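Local coordinates for VirX1 (Cyanophage Syn10, PDB 6QGM), which acts as a marine viral halogenase that iodinates diverse substrates, probably with the help of a flavin, as in the related tryptophan halogenases, at residues M405-S410 with T415-W420; R80-R85 with G89-Y94; S242-K247 with S398-V403. All blocks are in the same frame, centred on the assembly; numbering follows the deposited sequence.

Contact 1 (M405-S410 with T415-W420); sequences MHYAYS and TPYWKW
Y407 and W418 both carry their CG anti to the carbonyl carbon, Y407 with chi1 at -64°, and these torsions swing two large rings into the gap between helices whose backbones stay well apart, the nearest CA atoms, those of Y407 and W418, being 7.8 Å from each other. The chains of the two rings meet at about a right angle. The benzo end of the indole does the touching: W418 CH2 lies 3.7 Å from Y407 CD1, and the aromatic pair is oblique, with planes 36° apart. Y417 instead has its CG anti to the backbone N (chi1 175°), which brings its OH to 3.2 Å from Y407 CE1. S410 fits beside the indole because it is small, with its CB 3.8 Å from W418 CZ3.

The large aromatics suit the place because they bury hydrocarbon while their polar ends find partners beyond the contact: Y407 OH bonds to E352, Y417 OH to N250, and W418 NE1 to the carbonyl of M276. S410 OG bonds to the carbonyl of F84. T415 is the N-cap of its helix, and its OG1 accepts a weak bond from W418 N. The whole is a helix-loop-helix connection, in which aromatic side chains and S410 of the loop join the end of the long helix 382-408 to the start of helix 416-424 within the tryptophan halogenase family fold.

Contact 2 (R80-R85 with G89-Y94); sequences RFTNFR and GEVFEY
F81 and F92 form the tight part of this beta hairpin, facing each other as an antiparallel hydrogen-bonded pair. F81 N gives a nearly straight bond of 2.8 Å to F92 O, and F92 N returns one to F81 O. On the same face of the sheet, F81 CB sits over the F92 ring, 3.7 Å from its centroid, a CH-pi contact; the two rings barely overlap. F84 CB and Y94 CB extend this apolar patch; phenyl groups suit this face because it is buried, F81 and F84 touching L354.

The side bearing R80, T82, V91 and E93 is more polar; the first three are partly exposed, whereas E93 is buried. R80 grips E93 side-on with NE and NH2, each 2.8 Å from E93 OE2, the acceptor lying in the guanidinium plane while the carboxylate stands 85° to it. V91 CG1 packs 3.5 Å from R80 CG. At the turn, N83 OD1 takes the N-H of exposed G89, whose phi of 76° is easy for a residue without a side chain. E90 packs its CG on one face of the R85 guanidinium, whose NH1 bonds to the carbonyl of G468; the E90 carboxylate receives turn amides, including those of K88 and E86.

Strand 78-82 runs between strand 91-95, outermost of the sheet within this chain, and strand 270-275; E93 touches helix 137-143, while F81 meets H406 of helix 382-408.

Contact 3 (S242-K247 with S398-V403); sequences SPFSKK and SFSDFV
F244 and K247 both reach from a type I beta turn, closed by the bond from K247 N to F244 O, toward one side of helix 382-408, joining the turn after strand 241-243, outermost of its small sheet within this chain, to a long helix of the tryptophan halogenase family fold. Their side chains close on S400 from two directions. The F244 ring lies flat against the serine: S400 CB stands over the ring centre, 3.8 Å from the centroid and 8° off the normal, a CH-pi contact in which a small side chain lets the phenyl face come close to the helix. The ring also touches I396 and D397 of the same helix.

K247 approaches otherwise. Its CG lies between the backbone N and the carbonyl carbon (chi1 53°), after which the chain runs fully extended, long enough to place its ammonium against the helix surface. There NZ bonds to S400 OG at 2.8 Å. S400 OG is itself linked to the backbone carbonyls of I396 and D397, one turn back, which fixes its rotation and makes a hydroxyl well suited to this buried spot.

The lysine and D401 side chains cross at about a right angle in a salt bridge. K247 NZ stands 2.9 Å from D401 OD1 and meets it from above, 70° out of the carboxylate plane, while W442 NE1 also bonds to that oxygen.

How the contacts relate
Contacts 1 and 3 draw on the same helix, 382-408, at its end and about two turns earlier, and both are buried; contact 2 is a hairpin at the sheet margin, partly open to solvent. Their chemistry follows: contact 1 is aromatic packing with its polar groups satisfied outside, contact 3 adds a salt bridge from a partly exposed lysine to a buried aspartate beside a CH-pi contact, and contact 2 is held by backbone pairing together with side-chain bonds and an ion pair. S410 OG also bonds to R85 O, so one serine of contact 1 holds the end of segment 80-85. Contact 3 meets the others more lightly, through W420 near K246 and F402 near Y94.

Contact 1 (M405-S410 with T415-W420)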
loop_
_atom_site.group_PDB
_atom_site.type_symbol
_atom_site.label_atom_id
_atom_site.label_comp_id
_atom_site.label_asym_id
_atom_site.label_seq_id
_atom_site.Cartn_x
_atom_site.Cartn_y
_atom_site.Cartn_z
ATOM N N MET B 405 21.503 -5.113 0.989
ATOM C CA MET B 405 21.611 -4.051 2.022
ATOM C C MET B 405 22.876 -4.236 2.868
ATOM O O MET B 405 23.406 -3.220 3.336
ATOM C CB MET B 405 20.375 -4.038 2.922
ATOM C CG MET B 405 19.172 -3.401 2.269
ATOM S SD MET B 405 17.798 -3.144 3.390
ATOM C CE MET B 405 16.597 -2.399 2.289
ATOM N N HIS B 406 23.352 -5.472 3.040
ATOM C CA HIS B 406 24.607 -5.804 3.779
ATOM C C HIS B 406 25.816 -5.119 3.131
ATOM O O HIS B 406 26.761 -4.771 3.863
ATOM C CB HIS B 406 24.863 -7.317 3.819
ATOM C CG HIS B 406 23.857 -8.102 4.591
ATOM N ND1 HIS B 406 22.514 -8.083 4.292
ATOM C CD2 HIS B 406 23.995 -8.960 5.615
ATOM C CE1 HIS B 406 21.863 -8.874 5.126
ATOM N NE2 HIS B 406 22.753 -9.425 5.942
ATOM N N TYR B 407 25.795 -4.977 1.806
ATOM C CA TYR B 407 26.872 -4.348 1.003
ATOM C C TYR B 407 26.647 -2.835 0.961
ATOM O O TYR B 407 27.582 -2.069 1.222
ATOM C CB TYR B 407 26.900 -4.927 -0.418
ATOM C CG TYR B 407 27.243 -6.393 -0.523
ATOM C CD1 TYR B 407 28.551 -6.820 -0.439
ATOM C CD2 TYR B 407 26.264 -7.346 -0.745
ATOM C CE1 TYR B 407 28.889 -8.159 -0.544
ATOM C CE2 TYR B 407 26.572 -8.689 -0.848
ATOM C CZ TYR B 407 27.893 -9.099 -0.747
ATOM O OH TYR B 407 28.223 -10.422 -0.859
ATOM N N ALA B 408 25.417 -2.435 0.645
ATOM C CA ALA B 408 25.032 -1.059 0.273
ATOM C C ALA B 408 25.429 -0.061 1.367
ATOM O O ALA B 408 25.828 1.072 1.019
ATOM C CB ALA B 408 23.545 -1.015 0.024
ATOM N N TYR B 409 25.309 -0.470 2.635
ATOM C CA TYR B 409 25.442 0.408 3.825
ATOM C C TYR B 409 26.822 0.265 4.471
ATOM O O TYR B 409 27.063 0.966 5.451
ATOM C CB TYR B 409 24.299 0.115 4.792
ATOM C CG TYR B 409 22.978 0.629 4.295
ATOM C CD1 TYR B 409 22.708 1.988 4.308
ATOM C CD2 TYR B 409 22.014 -0.224 3.783
ATOM C CE1 TYR B 409 21.495 2.493 3.871
ATOM C CE2 TYR B 409 20.808 0.263 3.306
ATOM C CZ TYR B 409 20.560 1.628 3.341
ATOM O OH TYR B 409 19.399 2.123 2.840
ATOM N N SER B 410 27.701 -0.586 3.931
ATOM C CA SER B 410 29.086 -0.752 4.440
ATOM C C SER B 410 29.825 0.584 4.358
ATOM O O SER B 410 29.449 1.430 3.506
ATOM C CB SER B 410 29.828 -1.818 3.705
ATOM O OG SER B 410 31.182 -1.856 4.128
ATOM N N THR B 415 38.690 -1.145 -1.720
ATOM C CA THR B 415 38.949 -1.811 -3.016
ATOM C C THR B 415 37.923 -1.331 -4.029
ATOM O O THR B 415 36.903 -0.746 -3.652
ATOM C CB THR B 415 38.898 -3.331 -2.882
ATOM O OG1 THR B 415 37.563 -3.725 -2.583
ATOM C CG2 THR B 415 39.815 -3.853 -1.801
ATOM N N PRO B 416 38.168 -1.527 -5.338
ATOM C CA PRO B 416 37.195 -1.160 -6.357
ATOM C C PRO B 416 35.865 -1.893 -6.151
ATOM O O PRO B 416 34.834 -1.297 -6.429
ATOM C CB PRO B 416 37.877 -1.539 -7.680
ATOM C CG PRO B 416 39.351 -1.507 -7.343
ATOM C CD PRO B 416 39.430 -1.993 -5.918
ATOM N N TYR B 417 35.907 -3.128 -5.645
ATOM C CA TYR B 417 34.693 -3.937 -5.356
ATOM C C TYR B 417 33.813 -3.198 -4.355
ATOM O O TYR B 417 32.609 -3.038 -4.622
ATOM C CB TYR B 417 35.059 -5.331 -4.854
ATOM C CG TYR B 417 33.887 -6.169 -4.427
ATOM C CD1 TYR B 417 33.155 -6.913 -5.328
ATOM C CD2 TYR B 417 33.520 -6.237 -3.095
ATOM C CE1 TYR B 417 32.074 -7.683 -4.925
ATOM C CE2 TYR B 417 32.453 -7.012 -2.667
ATOM C CZ TYR B 417 31.724 -7.738 -3.588
ATOM O OH TYR B 417 30.665 -8.491 -3.176
ATOM N N TRP B 418 34.404 -2.751 -3.244
ATOM C CA TRP B 418 33.669 -2.098 -2.128
ATOM C C TRP B 418 33.305 -0.666 -2.519
ATOM O O TRP B 418 32.218 -0.216 -2.119
ATOM C CB TRP B 418 34.473 -2.184 -0.820
ATOM C CG TRP B 418 34.388 -3.544 -0.205
ATOM C CD1 TRP B 418 35.356 -4.500 -0.160
ATOM C CD2 TRP B 418 33.214 -4.128 0.385
ATOM N NE1 TRP B 418 34.879 -5.631 0.439
ATOM C CE2 TRP B 418 33.567 -5.436 0.782
ATOM C CE3 TRP B 418 31.915 -3.668 0.633
ATOM C CZ2 TRP B 418 32.656 -6.286 1.403
ATOM C CZ3 TRP B 418 31.021 -4.511 1.238
ATOM C CH2 TRP B 418 31.393 -5.789 1.640
ATOM N N LYS B 419 34.152 0.012 -3.307
ATOM C CA LYS B 419 33.813 1.349 -3.858
ATOM C C LYS B 419 32.548 1.195 -4.712
ATOM O O LYS B 419 31.656 2.051 -4.581
ATOM C CB LYS B 419 34.994 1.981 -4.588
ATOM C CG LYS B 419 35.054 3.498 -4.437
ATOM C CD LYS B 419 36.092 4.176 -5.296
ATOM C CE LYS B 419 35.652 5.532 -5.840
ATOM N NZ LYS B 419 36.194 5.799 -7.200
ATOM N N TRP B 420 32.433 0.110 -5.491
ATOM C CA TRP B 420 31.236 -0.132 -6.342
ATOM C C TRP B 420 30.002 -0.356 -5.463
ATOM O O TRP B 420 28.945 0.240 -5.758
ATOM C CB TRP B 420 31.394 -1.307 -7.306
ATOM C CG TRP B 420 30.176 -1.474 -8.171
ATOM C CD1 TRP B 420 29.868 -0.762 -9.297
ATOM C CD2 TRP B 420 29.063 -2.355 -7.944
ATOM N NE1 TRP B 420 28.646 -1.135 -9.784
ATOM C CE2 TRP B 420 28.137 -2.128 -8.984
ATOM C CE3 TRP B 420 28.745 -3.296 -6.955
ATOM C CZ2 TRP B 420 26.928 -2.824 -9.070
ATOM C CZ3 TRP B 420 27.551 -3.991 -7.049
ATOM C CH2 TRP B 420 26.655 -3.754 -8.093
#

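Contact 2 (R80-R85 with G89-Y94)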
loop_
_atom_site.group_PDB
_atom_site.type_symbol
_atom_site.label_atom_id
_atom_site.label_comp_id
_atom_site.label_asym_id
_atom_site.label_seq_id
_atom_site.Cartn_x
_atom_site.Cartn_y
_atom_site.Cartn_z
ATOM N N ARG B 80 27.233 -14.223 12.175
ATOM C CA ARG B 80 28.265 -13.255 12.614
ATOM C C ARG B 80 28.861 -12.591 11.369
ATOM O O ARG B 80 29.155 -13.304 10.403
ATOM C CB ARG B 80 29.319 -13.994 13.439
ATOM C CG ARG B 80 30.573 -13.185 13.703
ATOM C CD ARG B 80 31.438 -13.874 14.728
ATOM N NE ARG B 80 30.702 -13.969 15.977
ATOM C CZ ARG B 80 30.905 -14.878 16.918
ATOM N NH1 ARG B 80 31.843 -15.787 16.778
ATOM N NH2 ARG B 80 30.162 -14.871 18.009
ATOM N N PHE B 81 29.026 -11.268 11.400
ATOM C CA PHE B 81 29.626 -10.460 10.306
ATOM C C PHE B 81 30.932 -9.849 10.809
ATOM O O PHE B 81 30.914 -8.821 11.516
ATOM C CB PHE B 81 28.627 -9.412 9.810
ATOM C CG PHE B 81 27.379 -10.020 9.217
ATOM C CD1 PHE B 81 27.389 -10.563 7.939
ATOM C CD2 PHE B 81 26.198 -10.084 9.948
ATOM C CE1 PHE B 81 26.242 -11.136 7.403
ATOM C CE2 PHE B 81 25.050 -10.648 9.407
ATOM C CZ PHE B 81 25.074 -11.178 8.138
ATOM N N THR B 82 32.037 -10.500 10.452
ATOM C CA THR B 82 33.420 -10.001 10.646
ATOM C C THR B 82 33.836 -9.229 9.390
ATOM O O THR B 82 33.562 -9.711 8.283
ATOM C CB THR B 82 34.382 -11.148 10.973
ATOM O OG1 THR B 82 33.828 -11.875 12.084
ATOM C CG2 THR B 82 35.789 -10.677 11.269
ATOM N N ASN B 83 34.412 -8.042 9.585
ATOM C CA ASN B 83 35.166 -7.251 8.570
ATOM C C ASN B 83 34.224 -6.524 7.592
ATOM O O ASN B 83 34.733 -5.987 6.623
ATOM C CB ASN B 83 36.163 -8.147 7.826
ATOM C CG ASN B 83 37.470 -7.456 7.514
ATOM O OD1 ASN B 83 38.002 -6.735 8.341
ATOM N ND2 ASN B 83 38.013 -7.682 6.335
ATOM N N PHE B 84 32.921 -6.438 7.871
ATOM C CA PHE B 84 31.888 -5.966 6.913
ATOM C C PHE B 84 31.639 -4.458 7.008
ATOM O O PHE B 84 31.266 -3.866 5.975
ATOM C CB PHE B 84 30.561 -6.698 7.107
ATOM C CG PHE B 84 30.277 -7.719 6.035
ATOM C CD1 PHE B 84 30.715 -9.027 6.174
ATOM C CD2 PHE B 84 29.574 -7.367 4.891
ATOM C CE1 PHE B 84 30.463 -9.960 5.185
ATOM C CE2 PHE B 84 29.316 -8.304 3.907
ATOM C CZ PHE B 84 29.772 -9.599 4.048
ATOM N N ARG B 85 31.777 -3.849 8.181
ATOM C CA ARG B 85 31.445 -2.410 8.365
ATOM C C ARG B 85 32.552 -1.559 7.757
ATOM O O ARG B 85 32.237 -0.690 6.921
ATOM C CB ARG B 85 31.261 -2.021 9.833
ATOM C CG ARG B 85 30.878 -0.555 10.006
ATOM C CD ARG B 85 30.560 -0.102 11.424
ATOM N NE ARG B 85 31.714 -0.214 12.328
ATOM C CZ ARG B 85 31.828 -1.088 13.313
ATOM N NH1 ARG B 85 30.858 -1.940 13.559
ATOM N NH2 ARG B 85 32.912 -1.098 14.060
ATOM N N GLY B 89 38.340 -6.000 11.133
ATOM C CA GLY B 89 38.086 -7.144 12.029
ATOM C C GLY B 89 36.907 -6.918 12.964
ATOM O O GLY B 89 36.645 -7.810 13.797
ATOM N N GLU B 90 36.216 -5.777 12.871
ATOM C CA GLU B 90 35.008 -5.470 13.680
ATOM C C GLU B 90 33.932 -6.523 13.390
ATOM O O GLU B 90 33.843 -6.998 12.231
ATOM C CB GLU B 90 34.472 -4.060 13.395
ATOM C CG GLU B 90 33.846 -3.895 12.015
ATOM C CD GLU B 90 34.814 -3.824 10.848
ATOM O OE1 GLU B 90 35.986 -3.402 11.053
ATOM O OE2 GLU B 90 34.392 -4.175 9.731
ATOM N N VAL B 91 33.120 -6.828 14.406
ATOM C CA VAL B 91 32.128 -7.938 14.394
ATOM C C VAL B 91 30.764 -7.404 14.834
ATOM O O VAL B 91 30.710 -6.551 15.710
ATOM C CB VAL B 91 32.588 -9.089 15.304
ATOM C CG1 VAL B 91 31.634 -10.267 15.218
ATOM C CG2 VAL B 91 34.005 -9.524 14.991
ATOM N N PHE B 92 29.705 -7.910 14.224
ATOM C CA PHE B 92 28.319 -7.716 14.691
ATOM C C PHE B 92 27.527 -8.980 14.373
ATOM O O PHE B 92 27.959 -9.762 13.512
ATOM C CB PHE B 92 27.732 -6.427 14.125
ATOM C CG PHE B 92 27.578 -6.350 12.630
ATOM C CD1 PHE B 92 26.406 -6.763 12.011
ATOM C CD2 PHE B 92 28.562 -5.780 11.845
ATOM C CE1 PHE B 92 26.241 -6.649 10.635
ATOM C CE2 PHE B 92 28.397 -5.670 10.472
ATOM C CZ PHE B 92 27.244 -6.115 9.870
ATOM N N GLU B 93 26.429 -9.191 15.099
ATOM C CA GLU B 93 25.602 -10.409 14.962
ATOM C C GLU B 93 24.235 -10.023 14.395
ATOM O O GLU B 93 23.773 -8.875 14.617
ATOM C CB GLU B 93 25.471 -11.104 16.311
ATOM C CG GLU B 93 26.787 -11.249 17.061
ATOM C CD GLU B 93 27.580 -12.530 16.841
ATOM O OE1 GLU B 93 27.043 -13.485 16.210
ATOM O OE2 GLU B 93 28.744 -12.574 17.316
ATOM N N TYR B 94 23.659 -10.954 13.637
ATOM C CA TYR B 94 22.200 -11.114 13.423
ATOM C C TYR B 94 21.809 -12.402 14.137
ATOM O O TYR B 94 21.883 -13.476 13.551
ATOM C CB TYR B 94 21.865 -11.139 11.928
ATOM C CG TYR B 94 20.399 -11.232 11.598
ATOM C CD1 TYR B 94 19.439 -10.881 12.536
ATOM C CD2 TYR B 94 19.960 -11.665 10.353
ATOM C CE1 TYR B 94 18.086 -10.941 12.240
ATOM C CE2 TYR B 94 18.611 -11.723 10.040
ATOM C CZ TYR B 94 17.672 -11.370 10.993
ATOM O OH TYR B 94 16.334 -11.412 10.729
#

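Contact 3 (S242-K247 with S398-V403)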
loop_
_atom_site.group_PDB
_atom_site.type_symbol
_atom_site.label_atom_id
_atom_site.label_comp_id
_atom_site.label_asym_id
_atom_site.label_seq_id
_atom_site.Cartn_x
_atom_site.Cartn_y
_atom_site.Cartn_z
ATOM N N SER B 242 16.549 -14.652 -14.731
ATOM C CA SER B 242 16.830 -13.249 -14.311
ATOM C C SER B 242 17.997 -13.236 -13.329
ATOM O O SER B 242 17.835 -13.667 -12.192
ATOM C CB SER B 242 15.630 -12.585 -13.677
ATOM O OG SER B 242 14.509 -12.591 -14.540
ATOM N N PRO B 243 19.190 -12.725 -13.707
ATOM C CA PRO B 243 20.307 -12.606 -12.765
ATOM C C PRO B 243 20.071 -11.438 -11.787
ATOM O O PRO B 243 19.286 -10.580 -12.118
ATOM C CB PRO B 243 21.512 -12.365 -13.688
ATOM C CG PRO B 243 20.918 -11.613 -14.847
ATOM C CD PRO B 243 19.534 -12.213 -15.042
ATOM N N PHE B 244 20.742 -11.438 -10.628
ATOM C CA PHE B 244 20.660 -10.368 -9.601
ATOM C C PHE B 244 21.820 -9.360 -9.740
ATOM O O PHE B 244 22.015 -8.554 -8.786
ATOM C CB PHE B 244 20.692 -10.960 -8.188
ATOM C CG PHE B 244 19.495 -11.790 -7.782
ATOM C CD1 PHE B 244 18.210 -11.361 -8.071
ATOM C CD2 PHE B 244 19.654 -12.977 -7.077
ATOM C CE1 PHE B 244 17.114 -12.116 -7.691
ATOM C CE2 PHE B 244 18.554 -13.727 -6.699
ATOM C CZ PHE B 244 17.287 -13.295 -7.010
ATOM N N SER B 245 22.552 -9.386 -10.868
ATOM C CA SER B 245 23.855 -8.684 -11.072
ATOM C C SER B 245 23.710 -7.159 -10.959
ATOM O O SER B 245 24.749 -6.481 -10.795
ATOM C CB SER B 245 24.520 -9.069 -12.370
ATOM O OG SER B 245 23.565 -9.260 -13.388
ATOM N N LYS B 246 22.484 -6.636 -11.031
ATOM C CA LYS B 246 22.214 -5.186 -10.872
ATOM C C LYS B 246 22.354 -4.742 -9.412
ATOM O O LYS B 246 22.635 -3.548 -9.244
ATOM C CB LYS B 246 20.857 -4.847 -11.497
ATOM C CG LYS B 246 20.971 -4.350 -12.940
ATOM C CD LYS B 246 20.050 -4.962 -13.995
ATOM C CE LYS B 246 20.737 -4.910 -15.342
ATOM N NZ LYS B 246 19.764 -5.045 -16.451
ATOM N N LYS B 247 22.211 -5.628 -8.414
ATOM C CA LYS B 247 22.376 -5.251 -6.969
ATOM C C LYS B 247 23.399 -6.147 -6.243
ATOM O O LYS B 247 23.933 -5.712 -5.173
ATOM C CB LYS B 247 21.031 -5.272 -6.234
ATOM C CG LYS B 247 20.247 -6.567 -6.376
ATOM C CD LYS B 247 18.840 -6.450 -5.895
ATOM C CE LYS B 247 18.188 -7.799 -5.808
ATOM N NZ LYS B 247 16.783 -7.664 -5.375
ATOM N N SER B 398 12.603 -10.345 -2.112
ATOM C CA SER B 398 12.737 -9.811 -0.734
ATOM C C SER B 398 14.137 -10.109 -0.210
ATOM O O SER B 398 14.858 -9.166 0.172
ATOM C CB SER B 398 11.688 -10.376 0.175
ATOM O OG SER B 398 10.397 -9.985 -0.258
ATOM N N PHE B 399 14.521 -11.387 -0.213
ATOM C CA PHE B 399 15.776 -11.863 0.414
ATOM C C PHE B 399 16.976 -11.301 -0.345
ATOM O O PHE B 399 17.963 -10.974 0.327
ATOM C CB PHE B 399 15.787 -13.389 0.524
ATOM C CG PHE B 399 15.260 -13.902 1.833
ATOM C CD1 PHE B 399 16.075 -13.882 2.959
ATOM C CD2 PHE B 399 13.945 -14.328 1.962
ATOM C CE1 PHE B 399 15.588 -14.289 4.191
ATOM C CE2 PHE B 399 13.463 -14.738 3.196
ATOM C CZ PHE B 399 14.291 -14.734 4.298
ATOM N N SER B 400 16.905 -11.193 -1.675
ATOM C CA SER B 400 18.023 -10.674 -2.512
ATOM C C SER B 400 18.251 -9.185 -2.201
ATOM O O SER B 400 19.434 -8.792 -2.101
ATOM C CB SER B 400 17.803 -10.940 -3.992
ATOM O OG SER B 400 16.636 -10.289 -4.465
ATOM N N ASP B 401 17.178 -8.401 -2.016
ATOM C CA ASP B 401 17.249 -6.986 -1.544
ATOM C C ASP B 401 17.883 -6.914 -0.150
ATOM O O ASP B 401 18.744 -6.040 0.070
ATOM C CB ASP B 401 15.869 -6.318 -1.509
ATOM C CG ASP B 401 15.458 -5.668 -2.814
ATOM O OD1 ASP B 401 16.341 -5.406 -3.639
ATOM O OD2 ASP B 401 14.266 -5.453 -3.003
ATOM N N PHE B 402 17.459 -7.776 0.771
ATOM C CA PHE B 402 17.980 -7.808 2.162
ATOM C C PHE B 402 19.490 -8.062 2.125
ATOM O O PHE B 402 20.261 -7.341 2.795
ATOM C CB PHE B 402 17.229 -8.850 2.995
ATOM C CG PHE B 402 17.717 -8.972 4.418
ATOM C CD1 PHE B 402 18.066 -7.863 5.177
ATOM C CD2 PHE B 402 17.797 -10.215 5.014
ATOM C CE1 PHE B 402 18.515 -8.009 6.487
ATOM C CE2 PHE B 402 18.252 -10.364 6.317
ATOM C CZ PHE B 402 18.616 -9.267 7.050
ATOM N N VAL B 403 19.914 -9.048 1.334
ATOM C CA VAL B 403 21.352 -9.423 1.177
ATOM C C VAL B 403 22.092 -8.213 0.580
ATOM O O VAL B 403 23.163 -7.890 1.088
ATOM C CB VAL B 403 21.503 -10.709 0.337
ATOM C CG1 VAL B 403 22.925 -10.962 -0.108
ATOM C CG2 VAL B 403 20.980 -11.908 1.091
#